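Local coordinates for protein levansucrase (PDB 3OM4) that belongs to the levansucrase/invertase family of the beta-fructosidase clan and is built largely of beta-sheets, as its five-bladed beta-propeller relatives are, at residues G14-K25 against G368-T376. The protein carries 1 engineered substitution. Residues are numbered along the deposited sequence; the frame is centred on the assembly and turned at random.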
ATOM      1  N   GLY A  14      -9.864 -10.732  18.888  1.00  8.61           N
ATOM      2  CA  GLY A  14      -8.590 -11.448  18.894  1.00  8.70           C
ATOM      3  C   GLY A  14      -7.561 -10.874  17.939  1.00  8.74           C
ATOM      4  O   GLY A  14      -6.626 -11.573  17.537  1.00  8.69           O
ATOM      5  N   ILE A  15      -7.740  -9.605  17.574  1.00  8.72           N
ATOM      6  CA  ILE A  15      -6.852  -8.921  16.629  1.00  8.86           C
ATOM      7  C   ILE A  15      -6.441  -7.541  17.149  1.00  8.65           C
ATOM      8  O   ILE A  15      -7.025  -7.027  18.105  1.00  8.60           O
ATOM      9  CB  ILE A  15      -7.464  -8.838  15.191  1.00  8.91           C
ATOM     10  CG1 ILE A  15      -8.738  -7.978  15.169  1.00  9.29           C
ATOM     11  CG2 ILE A  15      -7.719 -10.239  14.626  1.00  9.20           C
ATOM     12  CD1 ILE A  15      -9.617  -8.175  13.931  1.00 10.60           C
ATOM     13  N   SER A  16      -5.423  -6.953  16.528  1.00  8.52           N
ATOM     14  CA  SER A  16      -4.911  -5.654  16.955  1.00  8.26           C
ATOM     15  C   SER A  16      -5.717  -4.505  16.363  1.00  8.03           C
ATOM     16  O   SER A  16      -6.455  -4.683  15.390  1.00  7.80           O
ATOM     17  CB  SER A  16      -3.431  -5.521  16.596  1.00  8.34           C
ATOM     18  OG  SER A  16      -2.677  -6.499  17.287  1.00  8.76           O
ATOM     19  N   HIS A  17      -5.584  -3.323  16.957  1.00  7.92           N
ATOM     20  CA  HIS A  17      -6.349  -2.170  16.504  1.00  7.98           C
ATOM     21  C   HIS A  17      -5.554  -0.882  16.551  1.00  7.84           C
ATOM     22  O   HIS A  17      -4.772  -0.650  17.476  1.00  7.98           O
ATOM     23  CB  HIS A  17      -7.641  -2.027  17.313  1.00  8.12           C
ATOM     24  CG  HIS A  17      -8.492  -3.256  17.293  1.00  8.05           C
ATOM     25  ND1 HIS A  17      -9.278  -3.595  16.213  1.00  8.00           N
ATOM     26  CD2 HIS A  17      -8.651  -4.245  18.203  1.00  8.49           C
ATOM     27  CE1 HIS A  17      -9.896  -4.735  16.464  1.00  8.66           C
ATOM     28  NE2 HIS A  17      -9.537  -5.149  17.666  1.00  8.16           N
ATOM     29  N   ILE A  18      -5.754  -0.068  15.523  1.00  7.59           N
ATOM     30  CA  ILE A  18      -5.264   1.296  15.491  1.00  7.59           C
ATOM     31  C   ILE A  18      -6.304   2.117  16.243  1.00  7.75           C
ATOM     32  O   ILE A  18      -7.420   2.320  15.759  1.00  7.48           O
ATOM     33  CB  ILE A  18      -5.081   1.782  14.036  1.00  7.51           C
ATOM     34  CG1 ILE A  18      -4.058   0.887  13.325  1.00  7.24           C
ATOM     35  CG2 ILE A  18      -4.662   3.254  14.002  1.00  7.56           C
ATOM     36  CD1 ILE A  18      -3.964   1.077  11.819  1.00  7.85           C
ATOM     37  N   THR A  19      -5.947   2.549  17.450  1.00  7.83           N
ATOM     38  CA  THR A  19      -6.931   3.116  18.371  1.00  8.12           C
ATOM     39  C   THR A  19      -7.073   4.628  18.263  1.00  8.43           C
ATOM     40  O   THR A  19      -6.131   5.334  17.890  1.00  7.96           O
ATOM     41  CB  THR A  19      -6.636   2.734  19.847  1.00  8.33           C
ATOM     42  OG1 THR A  19      -5.395   3.318  20.262  1.00  8.88           O
ATOM     43  CG2 THR A  19      -6.566   1.221  20.010  1.00  8.55           C
ATOM     44  N   ARG A  20      -8.265   5.112  18.602  1.00  8.76           N
ATOM     45  CA  ARG A  20      -8.543   6.542  18.616  1.00  9.51           C
ATOM     46  C   ARG A  20      -7.606   7.287  19.568  1.00  9.95           C
ATOM     47  O   ARG A  20      -7.162   8.390  19.261  1.00 10.31           O
ATOM     48  CB  ARG A  20     -10.005   6.805  18.971  1.00  9.38           C
ATOM     49  CG  ARG A  20     -10.989   6.195  17.978  1.00  8.94           C
ATOM     50  CD  ARG A  20     -12.379   6.787  18.119  1.00  8.92           C
ATOM     51  NE  ARG A  20     -12.411   8.202  17.755  1.00  8.94           N
ATOM     52  CZ  ARG A  20     -12.592   8.667  16.522  1.00  9.77           C
ATOM     53  NH1 ARG A  20     -12.762   7.834  15.504  1.00  9.00           N
ATOM     54  NH2 ARG A  20     -12.604   9.976  16.308  1.00 10.90           N
ATOM     55  N   ASP A  21      -7.287   6.666  20.701  1.00 10.69           N
ATOM     56  CA  ASP A  21      -6.392   7.269  21.690  1.00 11.32           C
ATOM     57  C   ASP A  21      -4.991   7.505  21.134  1.00 11.40           C
ATOM     58  O   ASP A  21      -4.390   8.549  21.383  1.00 11.76           O
ATOM     59  CB  ASP A  21      -6.321   6.419  22.958  1.00 11.78           C
ATOM     60  CG  ASP A  21      -5.733   7.174  24.132  1.00 12.95           C
ATOM     61  OD1 ASP A  21      -6.175   8.315  24.396  1.00 14.49           O
ATOM     62  OD2 ASP A  21      -4.827   6.626  24.791  1.00 15.18           O
ATOM     63  N   ASN A  22      -4.476   6.541  20.378  1.00 11.45           N
ATOM     64  CA  ASN A  22      -3.170   6.703  19.753  1.00 11.42           C
ATOM     65  C   ASN A  22      -3.175   7.739  18.634  1.00 10.94           C
ATOM     66  O   ASN A  22      -2.236   8.525  18.510  1.00 10.66           O
ATOM     67  CB  ASN A  22      -2.623   5.360  19.276  1.00 11.93           C
ATOM     68  CG  ASN A  22      -2.078   4.520  20.421  1.00 12.80           C
ATOM     69  OD1 ASN A  22      -1.552   5.055  21.400  1.00 15.10           O
ATOM     70  ND2 ASN A  22      -2.196   3.208  20.304  1.00 13.71           N
ATOM     71  N   MET A  23      -4.249   7.756  17.849  1.00 10.47           N
ATOM     72  CA  MET A  23      -4.390   8.709  16.749  1.00 10.33           C
ATOM     73  C   MET A  23      -4.513  10.166  17.208  1.00 10.36           C
ATOM     74  O   MET A  23      -3.916  11.057  16.593  1.00 10.13           O
ATOM     75  CB  MET A  23      -5.571   8.324  15.855  1.00 10.30           C
ATOM     76  CG  MET A  23      -5.399   6.999  15.111  1.00 10.37           C
ATOM     77  SD  MET A  23      -3.995   6.987  13.981  1.00 12.07           S
ATOM     78  CE  MET A  23      -2.747   6.162  14.952  1.00 12.35           C
ATOM     79  N   VAL A  24      -5.267  10.405  18.285  1.00 10.29           N
ATOM     80  CA  VAL A  24      -5.458  11.770  18.798  0.70 10.46           C
ATOM     81  C   VAL A  24      -4.154  12.379  19.318  1.00 10.51           C
ATOM     82  O   VAL A  24      -4.012  13.603  19.363  1.00 10.69           O
ATOM     83  CB  VAL A  24      -6.584  11.889  19.880  0.70 10.49           C
ATOM     84  CG1 VAL A  24      -7.937  11.447  19.318  0.70 10.86           C
ATOM     85  CG2 VAL A  24      -6.230  11.124  21.158  0.70 10.47           C
ATOM     86  N   LYS A  25      -3.197  11.528  19.680  1.00 10.57           N
ATOM     87  CA  LYS A  25      -1.894  11.986  20.168  1.00 10.78           C
ATOM     88  C   LYS A  25      -0.947  12.416  19.044  1.00 10.59           C
ATOM     89  O   LYS A  25       0.069  13.070  19.298  1.00 10.52           O
ATOM     90  CB  LYS A  25      -1.235  10.904  21.024  1.00 10.98           C
ATOM     91  CG  LYS A  25      -1.915  10.676  22.369  1.00 12.14           C
ATOM     92  CD  LYS A  25      -1.317   9.466  23.068  1.00 14.06           C
ATOM     93  CE  LYS A  25      -1.742   9.377  24.526  1.00 15.74           C
ATOM     94  NZ  LYS A  25      -3.159   8.961  24.690  1.00 17.03           N
ATOM     95  N   GLY A 368       0.845 -12.346  15.699  1.00 15.24           N
ATOM     96  CA  GLY A 368       0.708 -11.927  17.094  1.00 15.00           C
ATOM     97  C   GLY A 368       0.147 -10.526  17.251  1.00 14.82           C
ATOM     98  O   GLY A 368      -0.314  -9.915  16.281  1.00 14.93           O
ATOM     99  N   LYS A 369       0.187 -10.025  18.484  1.00 14.42           N
ATOM    100  CA  LYS A 369      -0.313  -8.691  18.807  1.00 13.98           C
ATOM    101  C   LYS A 369       0.638  -7.624  18.278  1.00 13.25           C
ATOM    102  O   LYS A 369       1.831  -7.645  18.586  1.00 13.49           O
ATOM    103  CB  LYS A 369      -0.475  -8.527  20.322  1.00 14.23           C
ATOM    104  CG  LYS A 369      -1.391  -9.551  20.999  1.00 15.39           C
ATOM    105  CD  LYS A 369      -2.843  -9.076  21.092  1.00 17.52           C
ATOM    106  CE  LYS A 369      -3.673  -9.499  19.887  1.00 18.15           C
ATOM    107  NZ  LYS A 369      -5.133  -9.450  20.186  1.00 19.08           N
ATOM    108  N   TYR A 370       0.105  -6.702  17.478  1.00 12.26           N
ATOM    109  CA  TYR A 370       0.892  -5.597  16.936  1.00 11.36           C
ATOM    110  C   TYR A 370       0.751  -4.349  17.789  1.00 11.27           C
ATOM    111  O   TYR A 370      -0.360  -3.870  18.031  1.00 11.52           O
ATOM    112  CB  TYR A 370       0.516  -5.311  15.477  1.00 10.94           C
ATOM    113  CG  TYR A 370       1.166  -6.284  14.533  1.00  9.50           C
ATOM    114  CD1 TYR A 370       0.553  -7.496  14.226  1.00  8.47           C
ATOM    115  CD2 TYR A 370       2.416  -6.012  13.981  1.00  7.89           C
ATOM    116  CE1 TYR A 370       1.163  -8.411  13.372  1.00  8.05           C
ATOM    117  CE2 TYR A 370       3.037  -6.918  13.131  1.00  7.85           C
ATOM    118  CZ  TYR A 370       2.405  -8.112  12.831  1.00  7.43           C
ATOM    119  OH  TYR A 370       3.020  -9.009  11.992  1.00  9.19           O
ATOM    120  N   LYS A 371       1.892  -3.840  18.242  1.00 10.88           N
ATOM    121  CA  LYS A 371       1.941  -2.657  19.090  1.00 10.74           C
ATOM    122  C   LYS A 371       2.476  -1.466  18.299  1.00 10.05           C
ATOM    123  O   LYS A 371       3.335  -1.639  17.432  1.00  9.86           O
ATOM    124  CB  LYS A 371       2.810  -2.917  20.325  1.00 11.07           C
ATOM    125  CG  LYS A 371       2.242  -3.975  21.276  1.00 12.70           C
ATOM    126  CD  LYS A 371       2.621  -3.706  22.730  1.00 15.98           C
ATOM    127  CE  LYS A 371       4.115  -3.885  22.986  1.00 17.44           C
ATOM    128  NZ  LYS A 371       4.431  -3.878  24.446  1.00 19.55           N
ATOM    129  N   PRO A 372       1.970  -0.253  18.594  1.00  9.62           N
ATOM    130  CA  PRO A 372       2.337   0.934  17.811  1.00  9.31           C
ATOM    131  C   PRO A 372       3.791   1.379  17.976  1.00  9.23           C
ATOM    132  O   PRO A 372       4.299   1.463  19.100  1.00  9.14           O
ATOM    133  CB  PRO A 372       1.382   2.015  18.333  1.00  9.29           C
ATOM    134  CG  PRO A 372       0.955   1.544  19.684  1.00  9.50           C
ATOM    135  CD  PRO A 372       0.957   0.051  19.625  1.00  9.65           C
ATOM    136  N   LEU A 373       4.447   1.661  16.853  1.00  8.83           N
ATOM    137  CA  LEU A 373       5.787   2.244  16.871  1.00  8.91           C
ATOM    138  C   LEU A 373       5.717   3.691  17.352  1.00  8.92           C
ATOM    139  O   LEU A 373       4.763   4.409  17.041  1.00  8.88           O
ATOM    140  CB  LEU A 373       6.435   2.174  15.486  1.00  8.71           C
ATOM    141  CG  LEU A 373       6.677   0.788  14.869  1.00  8.78           C
ATOM    142  CD1 LEU A 373       7.103   0.919  13.418  1.00  7.97           C
ATOM    143  CD2 LEU A 373       7.709  -0.018  15.647  1.00  8.99           C
ATOM    144  N   ASN A 374       6.716   4.104  18.128  1.00  9.02           N
ATOM    145  CA  ASN A 374       6.773   5.465  18.675  1.00  9.13           C
ATOM    146  C   ASN A 374       5.516   5.815  19.475  1.00  9.30           C
ATOM    147  O   ASN A 374       5.012   6.941  19.416  1.00  9.49           O
ATOM    148  CB  ASN A 374       7.032   6.480  17.552  1.00  8.80           C
ATOM    149  CG  ASN A 374       8.205   6.087  16.677  1.00  9.01           C
ATOM    150  OD1 ASN A 374       9.334   5.972  17.155  1.00  7.65           O
ATOM    151  ND2 ASN A 374       7.944   5.864  15.390  1.00  8.28           N
ATOM    152  N   ASP A 375       5.014   4.816  20.200  1.00  9.70           N
ATOM    153  CA  ASP A 375       3.873   4.938  21.111  1.00 10.31           C
ATOM    154  C   ASP A 375       2.521   5.087  20.417  1.00  9.91           C
ATOM    155  O   ASP A 375       1.522   4.557  20.895  1.00 10.15           O
ATOM    156  CB  ASP A 375       4.086   6.065  22.132  1.00 10.97           C
ATOM    157  CG  ASP A 375       5.340   5.870  22.967  1.00 12.56           C
ATOM    158  OD1 ASP A 375       6.076   6.856  23.165  1.00 15.89           O
ATOM    159  OD2 ASP A 375       5.597   4.733  23.421  1.00 15.17           O
ATOM    160  N   THR A 376       2.496   5.805  19.297  1.00  9.26           N
ATOM    161  CA  THR A 376       1.239   6.194  18.657  1.00  8.68           C
ATOM    162  C   THR A 376       0.984   5.475  17.340  1.00  8.30           C
ATOM    163  O   THR A 376      -0.150   5.438  16.863  1.00  8.30           O
ATOM    164  CB  THR A 376       1.221   7.699  18.351  1.00  8.66           C
ATOM    165  OG1 THR A 376       2.205   7.983  17.348  1.00  8.58           O
ATOM    166  CG2 THR A 376       1.501   8.522  19.613  1.00  8.67           C
TER
HETATM  167  O   HOH W   1      -2.786  -9.277  15.289  1.00 23.13           O
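S16 points its side chain at the backbone of 368-376, and its hydroxyl OG accepts the backbone N-H of Y370 at 2.8 Å, a fairly straight bond of 160°. With OG anti to its own carbonyl carbon (chi1 -63°), the short serine sets its oxygen directly before that amide, a reach suited to this spot, where the CA atoms of S16 and Y370 are 5.8 Å apart. A water that donates to G368 O adds a second, weak link to the same hydroxyl. Over this polar spot the long chain of K369, bent at chi2 and chi3, curls back so that CE passes S16 OG and NZ comes to 3.6 Å from G14 C. Y370 lays only its CB against S16; the rest of its side chain leads away toward Y361 and S363, and its OH hydrogen-bonds L366 O.

At the other end, N22 projects from helix 20-24, its CB 3.5 Å from T376 O. Its side chain crosses that of P372 at about a right angle, the amide end near CG of P372, whose ring offers a rigid apolar edge. The methyl CE of M23, on a doubly bent chain, also reaches T376 O, at 3.3 Å. T376 serves two surroundings: its methyl CG2 meets K25 CB, 3.9 Å away, while its hydroxyl bonds Q29 and L378 N. T19 OG1 accepts weakly from N22 N, capping the helix. The contact ties strand 16-17, the edge of one sheet beside 306-315, and the following helix to edge strand 371-382 of a four-stranded antiparallel sheet, probably adjacent blades of a five-bladed propeller.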